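Local coordinates for protein uracil-dna glycosylase (Deinococcus radiodurans, PDB 4UQM) that belongs to the uracil-DNA glycosylase superfamily, compact single-domain alpha/beta proteins built on a four-stranded parallel sheet, and binds DNA, at residues T70-V75 and I168-A173; E29-E34 and T164-K169; S222-A227 and V236-P241; N110-L115 and F122-H127. The protein carries 1 engineered substitution. All coordinates share one frame; numbering follows the deposited sequence.

The four contacts fall into two pairs. Contacts 1 and 2, with centres about 9 Å apart, both use helix 160-172 and share I168 and K169; they meet directly where L72 and A170 pack against A30. Contacts 3 and 4, with centres about 13 Å apart, join through the tail 236-241, where P241 and Q239 bond to H127 and V123 of the loop 122-127. Centres of contacts 2 and 4 lie about 32 Å apart, on opposite sides of the chain's centre. Along the chain, contact 4 is nested within the loops closed by contacts 1 and 2, and contact 3 follows. The N-terminal helix 25-35 and the C-terminal tail are thus fastened at separate places, and contact 4 comes nearest the DNA.

Contact 1: T70-V75 and I168-A173; sequences TPLGEV and IKAVNA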
# COMPACT_ATOMS: atom_id res chain seq x y z
N THR A 70 0.36 -6.49 -8.32
CA THR A 70 0.33 -7.66 -7.44
C THR A 70 -1.08 -8.27 -7.45
O THR A 70 -1.91 -7.85 -6.68
CB THR A 70 0.70 -7.24 -6.02
OG1 THR A 70 1.93 -6.47 -6.05
CG2 THR A 70 0.89 -8.48 -5.16
N PRO A 71 -1.32 -9.31 -8.27
CA PRO A 71 -2.62 -10.03 -8.30
C PRO A 71 -2.99 -10.59 -6.91
O PRO A 71 -2.09 -10.92 -6.12
CB PRO A 71 -2.36 -11.17 -9.27
CG PRO A 71 -1.30 -10.62 -10.19
CD PRO A 71 -0.40 -9.76 -9.32
N LEU A 72 -4.28 -10.70 -6.62
CA LEU A 72 -4.73 -11.21 -5.34
C LEU A 72 -4.08 -12.55 -5.00
O LEU A 72 -3.64 -12.77 -3.87
CB LEU A 72 -6.26 -11.38 -5.40
CG LEU A 72 -6.98 -12.01 -4.21
CD1 LEU A 72 -6.60 -11.33 -2.90
CD2 LEU A 72 -8.48 -12.00 -4.45
N GLY A 73 -4.03 -13.45 -5.97
CA GLY A 73 -3.41 -14.74 -5.76
C GLY A 73 -1.92 -14.72 -5.42
O GLY A 73 -1.40 -15.73 -4.94
N GLU A 74 -1.23 -13.62 -5.72
CA GLU A 74 0.19 -13.51 -5.44
C GLU A 74 0.49 -12.79 -4.14
O GLU A 74 1.63 -12.79 -3.72
CB GLU A 74 0.89 -12.75 -6.58
CG GLU A 74 0.78 -13.51 -7.89
CD GLU A 74 1.56 -12.94 -9.06
OE1 GLU A 74 2.47 -12.15 -8.88
OE2 GLU A 74 1.26 -13.35 -10.21
N VAL A 75 -0.50 -12.23 -3.47
CA VAL A 75 -0.22 -11.44 -2.26
C VAL A 75 0.30 -12.34 -1.14
O VAL A 75 -0.36 -13.28 -0.75
CB VAL A 75 -1.48 -10.68 -1.77
CG1 VAL A 75 -1.20 -9.90 -0.51
CG2 VAL A 75 -2.01 -9.75 -2.84
N ILE A 168 -8.74 -5.51 1.82
CA ILE A 168 -8.28 -6.22 3.04
C ILE A 168 -9.07 -7.51 3.22
O ILE A 168 -8.50 -8.56 3.46
CB ILE A 168 -8.49 -5.35 4.30
CG1 ILE A 168 -7.49 -4.19 4.35
CG2 ILE A 168 -8.45 -6.20 5.59
CD1 ILE A 168 -6.09 -4.61 4.75
N LYS A 169 -10.41 -7.42 3.12
CA LYS A 169 -11.25 -8.59 3.27
C LYS A 169 -10.94 -9.67 2.23
O LYS A 169 -10.95 -10.86 2.57
CB LYS A 169 -12.74 -8.23 3.25
CG LYS A 169 -13.16 -7.52 4.56
CD LYS A 169 -14.62 -7.12 4.52
CE LYS A 169 -14.98 -5.92 5.42
NZ LYS A 169 -16.35 -5.37 5.21
N ALA A 170 -10.68 -9.28 0.97
CA ALA A 170 -10.39 -10.27 -0.07
C ALA A 170 -9.07 -11.02 0.22
O ALA A 170 -8.96 -12.24 0.03
CB ALA A 170 -10.29 -9.61 -1.41
N VAL A 171 -8.07 -10.27 0.67
CA VAL A 171 -6.79 -10.87 1.06
C VAL A 171 -6.98 -11.74 2.31
O VAL A 171 -6.45 -12.84 2.36
CB VAL A 171 -5.73 -9.78 1.28
CG1 VAL A 171 -4.43 -10.37 1.74
CG2 VAL A 171 -5.50 -9.00 -0.03
N ASN A 172 -7.74 -11.25 3.30
CA ASN A 172 -7.97 -12.05 4.51
C ASN A 172 -8.67 -13.39 4.25
O ASN A 172 -8.46 -14.38 4.95
CB ASN A 172 -8.85 -11.24 5.45
CG ASN A 172 -9.11 -11.94 6.74
OD1 ASN A 172 -8.19 -12.15 7.54
ND2 ASN A 172 -10.35 -12.30 6.98
N ALA A 173 -9.51 -13.41 3.24
CA ALA A 173 -10.18 -14.64 2.81
C ALA A 173 -9.22 -15.70 2.24
O ALA A 173 -9.64 -16.87 2.07
CB ALA A 173 -11.27 -14.32 1.80
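L72 and V171 bring their CA atoms to 6.7 Å, the closest CA pair between the loop 70-75, with its short 3-10 turn 72-74, and the last turns of helix 160-172. No hydrogen bond crosses, so the 161 Å² of buried surface rests on van der Waals packing. L72 has CG anti to its own N (chi1 176°), which carries the isobutyl group across to the helix. Its CD1 touches V171 CG2 at 3.9 Å and the A170 carbonyl oxygen at a similar distance, while CD2 lies against A170 CB at 4.3 Å. L72 and V171 run past each other in opposite senses. V75 meets V171 at about a right angle, CG1 against CG1 at 4.0 Å; the two methyls of V171 are therefore divided between the two loop residues. K174 NZ bonds to the carbonyl oxygens of both L72 and V75, and W27 of helix 25-35 touches both L72 and V171. From the same helix face I168 and V171 reach L78 and F180 on strands 77-81 and 179-183. The contact thus joins the lead-in to strand 77-81 to the helix of a beta-alpha-beta crossover linking parallel strands 138-142 and 179-183.

Contact 2: E29-E34 and T164-K169; sequences EALLPE and TDAVIK
A166 presents its CB to the flat carboxylate of E34 and, on the neighbouring side, to a methyl of L31; these two side chains of helix 25-35 are turned quite differently against it. The carboxylate of E34 is broadside on: A166 CB stands almost directly above its plane, 3.3 Å from E34 CD and 3.4 Å from E34 OE2, a tight fit in which the methyl faces the group rather than its oxygen edge. A bend in the chain (chi2 -45°) folds E34 back over the alanine. OE1 is bonded to the hydroxyl of Y39 on the following helix, 38-53, so the charged end has a polar partner and its rotation is restrained.

L31 instead comes in end-on through one branch. Its CD2 sits 4.2 Å from A166 CB and 4.1 Å from V167 CG2, while the leucine and valine side chains cross obliquely. V167 contributes through the methyl beside its backbone N. F163, one turn earlier, flanks both L31 and E34.

Near P33 helix 25-35 is kinked: proline has no N-H to give, and E34 N makes just a weak bond to L31 O. The local axes approach to 9.9 Å with their directions at 153°. Here A166, and one turn on A170, face helix 25-35, while I168 turns to the parallel sheet. Helix 160-172 lies on that sheet through I168, as helices do in alpha/beta folds, and helix 25-35 packs nearly antiparallel along another side of it.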
# COMPACT_ATOMS: atom_id res chain seq x y z
N GLU A 29 -12.85 -10.05 -10.07
CA GLU A 29 -13.90 -10.89 -9.49
C GLU A 29 -14.18 -10.59 -8.03
O GLU A 29 -15.34 -10.48 -7.62
CB GLU A 29 -13.59 -12.38 -9.69
CG GLU A 29 -13.62 -12.77 -11.15
CD GLU A 29 -13.31 -14.23 -11.41
OE1 GLU A 29 -13.34 -15.04 -10.46
OE2 GLU A 29 -13.04 -14.55 -12.60
N ALA A 30 -13.13 -10.40 -7.25
CA ALA A 30 -13.29 -10.11 -5.81
C ALA A 30 -13.92 -8.75 -5.57
O ALA A 30 -14.73 -8.59 -4.67
CB ALA A 30 -11.97 -10.22 -5.09
N LEU A 31 -13.58 -7.77 -6.41
CA LEU A 31 -13.97 -6.40 -6.14
C LEU A 31 -15.15 -5.91 -6.97
O LEU A 31 -15.62 -4.80 -6.75
CB LEU A 31 -12.76 -5.47 -6.33
CG LEU A 31 -11.56 -5.80 -5.44
CD1 LEU A 31 -10.35 -5.00 -5.87
CD2 LEU A 31 -11.91 -5.60 -3.96
N LEU A 32 -15.66 -6.73 -7.90
CA LEU A 32 -16.82 -6.34 -8.67
C LEU A 32 -17.93 -5.71 -7.86
O LEU A 32 -18.48 -4.71 -8.31
CB LEU A 32 -17.35 -7.49 -9.54
CG LEU A 32 -18.52 -7.13 -10.48
CD1 LEU A 32 -18.15 -6.00 -11.46
CD2 LEU A 32 -18.99 -8.35 -11.24
N PRO A 33 -18.29 -6.28 -6.67
CA PRO A 33 -19.38 -5.65 -5.92
C PRO A 33 -19.07 -4.21 -5.50
O PRO A 33 -19.99 -3.40 -5.33
CB PRO A 33 -19.52 -6.56 -4.68
CG PRO A 33 -19.02 -7.88 -5.14
CD PRO A 33 -17.85 -7.53 -6.01
N GLU A 34 -17.80 -3.90 -5.27
CA GLU A 34 -17.40 -2.54 -4.91
C GLU A 34 -17.60 -1.60 -6.11
O GLU A 34 -18.20 -0.52 -5.97
CB GLU A 34 -15.94 -2.50 -4.48
CG GLU A 34 -15.57 -3.56 -3.43
CD GLU A 34 -16.57 -3.69 -2.32
OE1 GLU A 34 -16.99 -2.65 -1.75
OE2 GLU A 34 -16.90 -4.84 -1.93
N THR A 164 -10.99 0.07 0.45
CA THR A 164 -9.80 -0.61 0.96
C THR A 164 -10.15 -1.62 2.06
O THR A 164 -9.44 -2.61 2.20
CB THR A 164 -8.68 0.35 1.37
OG1 THR A 164 -9.16 1.22 2.37
CG2 THR A 164 -8.19 1.11 0.18
N ASP A 165 -11.26 -1.46 2.77
CA ASP A 165 -11.80 -2.59 3.60
C ASP A 165 -12.04 -3.83 2.73
O ASP A 165 -11.71 -4.94 3.12
CB ASP A 165 -13.14 -2.24 4.27
CG ASP A 165 -13.02 -1.31 5.50
OD1 ASP A 165 -11.89 -1.07 5.98
OD2 ASP A 165 -14.12 -0.88 5.95
N ALA A 166 -12.66 -3.64 1.56
CA ALA A 166 -12.96 -4.76 0.68
C ALA A 166 -11.69 -5.43 0.17
O ALA A 166 -11.64 -6.67 0.06
CB ALA A 166 -13.87 -4.32 -0.48
N VAL A 167 -10.65 -4.65 -0.09
CA VAL A 167 -9.36 -5.22 -0.51
C VAL A 167 -8.77 -6.07 0.62
O VAL A 167 -8.39 -7.22 0.41
CB VAL A 167 -8.39 -4.14 -0.97
CG1 VAL A 167 -6.99 -4.70 -1.23
CG2 VAL A 167 -8.90 -3.39 -2.21
N ILE A 168 -8.74 -5.51 1.82
CA ILE A 168 -8.28 -6.22 3.04
C ILE A 168 -9.07 -7.51 3.22
O ILE A 168 -8.50 -8.56 3.46
CB ILE A 168 -8.49 -5.35 4.30
CG1 ILE A 168 -7.49 -4.19 4.35
CG2 ILE A 168 -8.45 -6.20 5.59
CD1 ILE A 168 -6.09 -4.61 4.75
N LYS A 169 -10.41 -7.42 3.12
CA LYS A 169 -11.25 -8.59 3.27
C LYS A 169 -10.94 -9.67 2.23
O LYS A 169 -10.95 -10.86 2.57
CB LYS A 169 -12.74 -8.23 3.25
CG LYS A 169 -13.16 -7.52 4.56
CD LYS A 169 -14.62 -7.12 4.52
CE LYS A 169 -14.98 -5.92 5.42
NZ LYS A 169 -16.35 -5.37 5.21

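Contact 3: S222-A227 and V236-P241; sequences SKTNEA and VEWQLP
N225 grips the backbone of V236 with both ends of its amide, and this is the tight heart of the contact. With CG beside the backbone N (chi1 -77°), the amide extends to V236. V236 N donates to N225 OD1 at 2.9 Å, approaching from above the carbonyl plane; N225 ND2 returns a bond to V236 O at 3.1 Å, in the plane of that carbonyl and on a lone pair. The amide so binds both the N-H and the C=O of one residue, which restrains its rotation. Beside it lies the W238 indole, its plane 27° from that of the amide. ND2 and W238 NE1 are 3.3 Å apart, but both are donors, so this closeness is packing alone. V236 CG1 stands 3.6 Å above the centre of the W238 ring system, and T224 CG2 meets the ring edge at CZ2, 4.1 Å away.

The loose side is at E237, which is exposed; its CB points away from the helix, and OE2 accepts a bond from Q239 N. Beyond W238 the tail makes no contact with 222-227 and packs on helix 131-134 and the loop 122-127.

W238 pairs edge-to-face with F221 of helix 220-230 and W133 of helix 131-134. T224 packs on V179, I181 and I202, placing the contact beside strands 179-183 and 200-204.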
# COMPACT_ATOMS: atom_id res chain seq x y z
N SER A 222 12.01 -8.02 9.20
CA SER A 222 12.43 -9.30 9.72
C SER A 222 11.27 -10.09 10.31
O SER A 222 11.19 -11.30 10.14
CB SER A 222 13.56 -9.15 10.73
OG SER A 222 13.13 -8.40 11.83
N LYS A 223 10.39 -9.41 11.04
CA LYS A 223 9.21 -10.09 11.58
C LYS A 223 8.38 -10.69 10.45
O LYS A 223 7.93 -11.82 10.53
CB LYS A 223 8.36 -9.13 12.42
CG LYS A 223 9.00 -8.80 13.74
CD LYS A 223 8.25 -7.70 14.44
CE LYS A 223 8.86 -7.36 15.79
NZ LYS A 223 8.35 -6.05 16.26
N THR A 224 8.24 -9.94 9.33
CA THR A 224 7.49 -10.46 8.19
C THR A 224 8.13 -11.75 7.65
O THR A 224 7.45 -12.73 7.38
CB THR A 224 7.41 -9.37 7.10
OG1 THR A 224 6.59 -8.31 7.57
CG2 THR A 224 6.83 -9.92 5.79
N ASN A 225 9.44 -11.71 7.46
CA ASN A 225 10.13 -12.84 6.89
C ASN A 225 10.09 -14.06 7.79
O ASN A 225 9.91 -15.19 7.31
CB ASN A 225 11.53 -12.49 6.45
CG ASN A 225 11.55 -11.73 5.15
OD1 ASN A 225 10.53 -11.60 4.50
ND2 ASN A 225 12.71 -11.24 4.75
N GLU A 226 10.18 -13.84 9.09
CA GLU A 226 10.10 -14.97 10.01
C GLU A 226 8.70 -15.62 9.96
O GLU A 226 8.59 -16.84 9.89
CB GLU A 226 10.47 -14.50 11.41
CG GLU A 226 10.39 -15.58 12.49
CD GLU A 226 10.86 -15.12 13.86
OE1 GLU A 226 11.26 -13.91 13.99
OE2 GLU A 226 10.86 -15.94 14.81
N ALA A 227 7.66 -14.79 9.92
CA ALA A 227 6.30 -15.33 9.79
C ALA A 227 6.10 -16.10 8.48
O ALA A 227 5.45 -17.15 8.45
CB ALA A 227 5.27 -14.21 9.93
N VAL A 236 10.49 -12.43 1.72
CA VAL A 236 10.69 -11.34 0.77
C VAL A 236 12.17 -10.99 0.68
O VAL A 236 12.89 -10.92 1.66
CB VAL A 236 9.93 -10.06 1.24
CG1 VAL A 236 10.23 -8.85 0.34
CG2 VAL A 236 8.43 -10.31 1.30
N GLU A 237 12.63 -10.76 -0.55
CA GLU A 237 13.93 -10.17 -0.75
C GLU A 237 13.78 -8.65 -0.70
O GLU A 237 13.29 -8.03 -1.65
CB GLU A 237 14.47 -10.58 -2.11
CG GLU A 237 15.76 -9.88 -2.49
CD GLU A 237 16.86 -10.25 -1.55
OE1 GLU A 237 17.38 -11.36 -1.66
OE2 GLU A 237 17.14 -9.48 -0.63
N TRP A 238 14.08 -8.08 0.46
CA TRP A 238 13.89 -6.66 0.65
C TRP A 238 14.93 -5.81 -0.11
O TRP A 238 14.67 -4.65 -0.42
CB TRP A 238 13.87 -6.29 2.15
CG TRP A 238 12.72 -6.90 2.91
CD1 TRP A 238 12.77 -7.92 3.83
CD2 TRP A 238 11.34 -6.51 2.84
NE1 TRP A 238 11.51 -8.19 4.31
CE2 TRP A 238 10.61 -7.32 3.73
CE3 TRP A 238 10.66 -5.51 2.13
CZ2 TRP A 238 9.22 -7.22 3.89
CZ3 TRP A 238 9.28 -5.40 2.30
CH2 TRP A 238 8.59 -6.25 3.16
N GLN A 239 16.11 -6.36 -0.39
CA GLN A 239 17.09 -5.60 -1.16
C GLN A 239 16.54 -5.19 -2.50
O GLN A 239 15.94 -5.99 -3.18
CB GLN A 239 18.36 -6.43 -1.38
CG GLN A 239 19.48 -5.65 -2.08
CD GLN A 239 19.90 -4.44 -1.26
OE1 GLN A 239 20.40 -4.59 -0.13
NE2 GLN A 239 19.70 -3.25 -1.80
N LEU A 240 16.71 -3.90 -2.83
CA LEU A 240 16.34 -3.31 -4.10
C LEU A 240 17.53 -3.25 -5.01
O LEU A 240 18.67 -3.21 -4.53
CB LEU A 240 15.82 -1.91 -3.84
CG LEU A 240 14.53 -1.87 -3.04
CD1 LEU A 240 14.40 -0.51 -2.39
CD2 LEU A 240 13.29 -2.22 -3.86
N PRO A 241 17.30 -3.23 -6.34
CA PRO A 241 18.43 -3.04 -7.26
C PRO A 241 19.17 -1.74 -7.04
O PRO A 241 18.53 -0.74 -6.69
CB PRO A 241 17.80 -3.09 -8.65
CG PRO A 241 16.38 -3.21 -8.47
CD PRO A 241 16.02 -3.26 -7.03

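Contact 4: N110-L115 and F122-H127; sequences NIYKEL and FVAPKH
Y112 spans the contact from its helix to the loop 122-127. Its CG lies opposite the carbonyl carbon and beside N (chi1 -73°), sending the ring to the loop. CB and CD2 both lie 3.8 Å from A124 CB, and CG is 3.9 Å from that methyl. On the other flank CD1 reaches F122 CZ at 4.0 Å; the two rings are neither stacked nor edge-to-face, their planes being 47° apart. Farther out, CE2 approaches H127 O at 3.5 Å. CZ meets P125 CD at 3.7 Å, and this CD lies over one ring face, 4.0 Å from the ring centroid, in a CH-pi contact. At the tip, OH donates to H127 O at 2.7 Å. That oxygen sits at the ring edge, in its plane, and receives the proton on a lone pair. A second CH-pi contact holds F122: L115 CB stands 3.7 Å from its ring centroid, 15° off the normal.

H127 is tethered through NE2 to P241 O, and L240 packs on Y112, bringing in the C-terminal tail. K113 packs on a DNA sugar. The phenol is buried and its hydroxyl satisfied by a loop carbonyl, consistent with the loop being held against the helix by ring packing and this one bond.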
# COMPACT_ATOMS: atom_id res chain seq x y z
N ASN A 110 13.14 6.88 5.74
CA ASN A 110 13.02 6.23 7.05
C ASN A 110 12.80 4.73 6.91
O ASN A 110 13.36 3.97 7.69
CB ASN A 110 11.90 6.89 7.84
CG ASN A 110 12.32 8.22 8.41
OD1 ASN A 110 13.50 8.55 8.46
ND2 ASN A 110 11.36 8.98 8.91
N ILE A 111 11.99 4.29 5.95
CA ILE A 111 11.88 2.89 5.64
C ILE A 111 13.28 2.28 5.39
O ILE A 111 13.60 1.18 5.88
CB ILE A 111 10.92 2.65 4.45
CG1 ILE A 111 9.46 2.83 4.90
CG2 ILE A 111 11.08 1.27 3.82
CD1 ILE A 111 8.52 3.06 3.73
N TYR A 112 14.06 2.95 4.55
CA TYR A 112 15.45 2.50 4.26
C TYR A 112 16.32 2.44 5.53
O TYR A 112 17.11 1.49 5.70
CB TYR A 112 16.11 3.37 3.21
CG TYR A 112 15.63 3.21 1.77
CD1 TYR A 112 14.72 2.21 1.38
CD2 TYR A 112 16.05 4.10 0.79
CE1 TYR A 112 14.31 2.09 0.10
CE2 TYR A 112 15.64 3.98 -0.54
CZ TYR A 112 14.77 2.96 -0.89
OH TYR A 112 14.36 2.85 -2.19
N LYS A 113 16.16 3.40 6.44
CA LYS A 113 16.94 3.41 7.70
C LYS A 113 16.58 2.20 8.53
O LYS A 113 17.46 1.51 9.08
CB LYS A 113 16.70 4.71 8.53
CG LYS A 113 17.37 5.95 7.98
CD LYS A 113 17.03 7.21 8.79
CE LYS A 113 16.66 8.38 7.92
NZ LYS A 113 16.29 9.61 8.68
N GLU A 114 15.29 1.91 8.63
CA GLU A 114 14.84 0.79 9.41
C GLU A 114 15.28 -0.56 8.77
O GLU A 114 15.75 -1.48 9.48
CB GLU A 114 13.32 0.86 9.60
CG GLU A 114 12.76 -0.29 10.43
CD GLU A 114 13.15 -0.28 11.88
OE1 GLU A 114 13.60 0.77 12.39
OE2 GLU A 114 12.97 -1.35 12.54
N LEU A 115 15.16 -0.68 7.45
CA LEU A 115 15.68 -1.87 6.71
C LEU A 115 17.17 -2.08 6.93
O LEU A 115 17.60 -3.21 7.13
CB LEU A 115 15.40 -1.69 5.22
CG LEU A 115 14.04 -2.18 4.75
CD1 LEU A 115 13.74 -1.66 3.35
CD2 LEU A 115 13.98 -3.73 4.76
N PHE A 122 21.25 -5.22 4.06
CA PHE A 122 20.47 -4.29 3.23
C PHE A 122 21.29 -3.03 2.98
O PHE A 122 21.82 -2.42 3.95
CB PHE A 122 19.14 -3.93 3.90
CG PHE A 122 18.33 -2.97 3.09
CD1 PHE A 122 17.51 -3.42 2.07
CD2 PHE A 122 18.45 -1.59 3.30
CE1 PHE A 122 16.80 -2.50 1.27
CE2 PHE A 122 17.74 -0.68 2.54
CZ PHE A 122 16.91 -1.13 1.51
N VAL A 123 21.39 -2.61 1.72
CA VAL A 123 22.08 -1.36 1.35
C VAL A 123 21.05 -0.49 0.65
O VAL A 123 20.56 -0.86 -0.40
CB VAL A 123 23.29 -1.60 0.42
CG1 VAL A 123 23.93 -0.29 0.05
CG2 VAL A 123 24.33 -2.45 1.10
N ALA A 124 20.72 0.67 1.22
CA ALA A 124 19.75 1.55 0.63
C ALA A 124 20.23 2.07 -0.72
O ALA A 124 21.36 2.55 -0.81
CB ALA A 124 19.48 2.72 1.55
N PRO A 125 19.41 1.97 -1.76
CA PRO A 125 19.79 2.49 -3.05
C PRO A 125 19.48 3.97 -3.14
O PRO A 125 18.84 4.54 -2.26
CB PRO A 125 18.90 1.74 -3.99
CG PRO A 125 17.64 1.60 -3.21
CD PRO A 125 18.04 1.38 -1.81
N LYS A 126 19.98 4.57 -4.19
CA LYS A 126 19.80 6.02 -4.42
C LYS A 126 18.41 6.37 -4.95
O LYS A 126 18.01 7.53 -4.92
CB LYS A 126 20.88 6.50 -5.39
CG LYS A 126 22.28 6.38 -4.82
CD LYS A 126 22.52 7.30 -3.62
CE LYS A 126 23.91 7.19 -3.02
NZ LYS A 126 24.95 7.76 -3.91
N HIS A 127 17.71 5.40 -5.47
CA HIS A 127 16.35 5.58 -5.99
C HIS A 127 15.32 5.11 -5.01
O HIS A 127 15.66 4.46 -4.00
CB HIS A 127 16.23 4.79 -7.31
CG HIS A 127 16.22 3.31 -7.11
ND1 HIS A 127 15.09 2.63 -6.75
CD2 HIS A 127 17.21 2.39 -7.20
CE1 HIS A 127 15.36 1.35 -6.61
NE2 HIS A 127 16.66 1.18 -6.83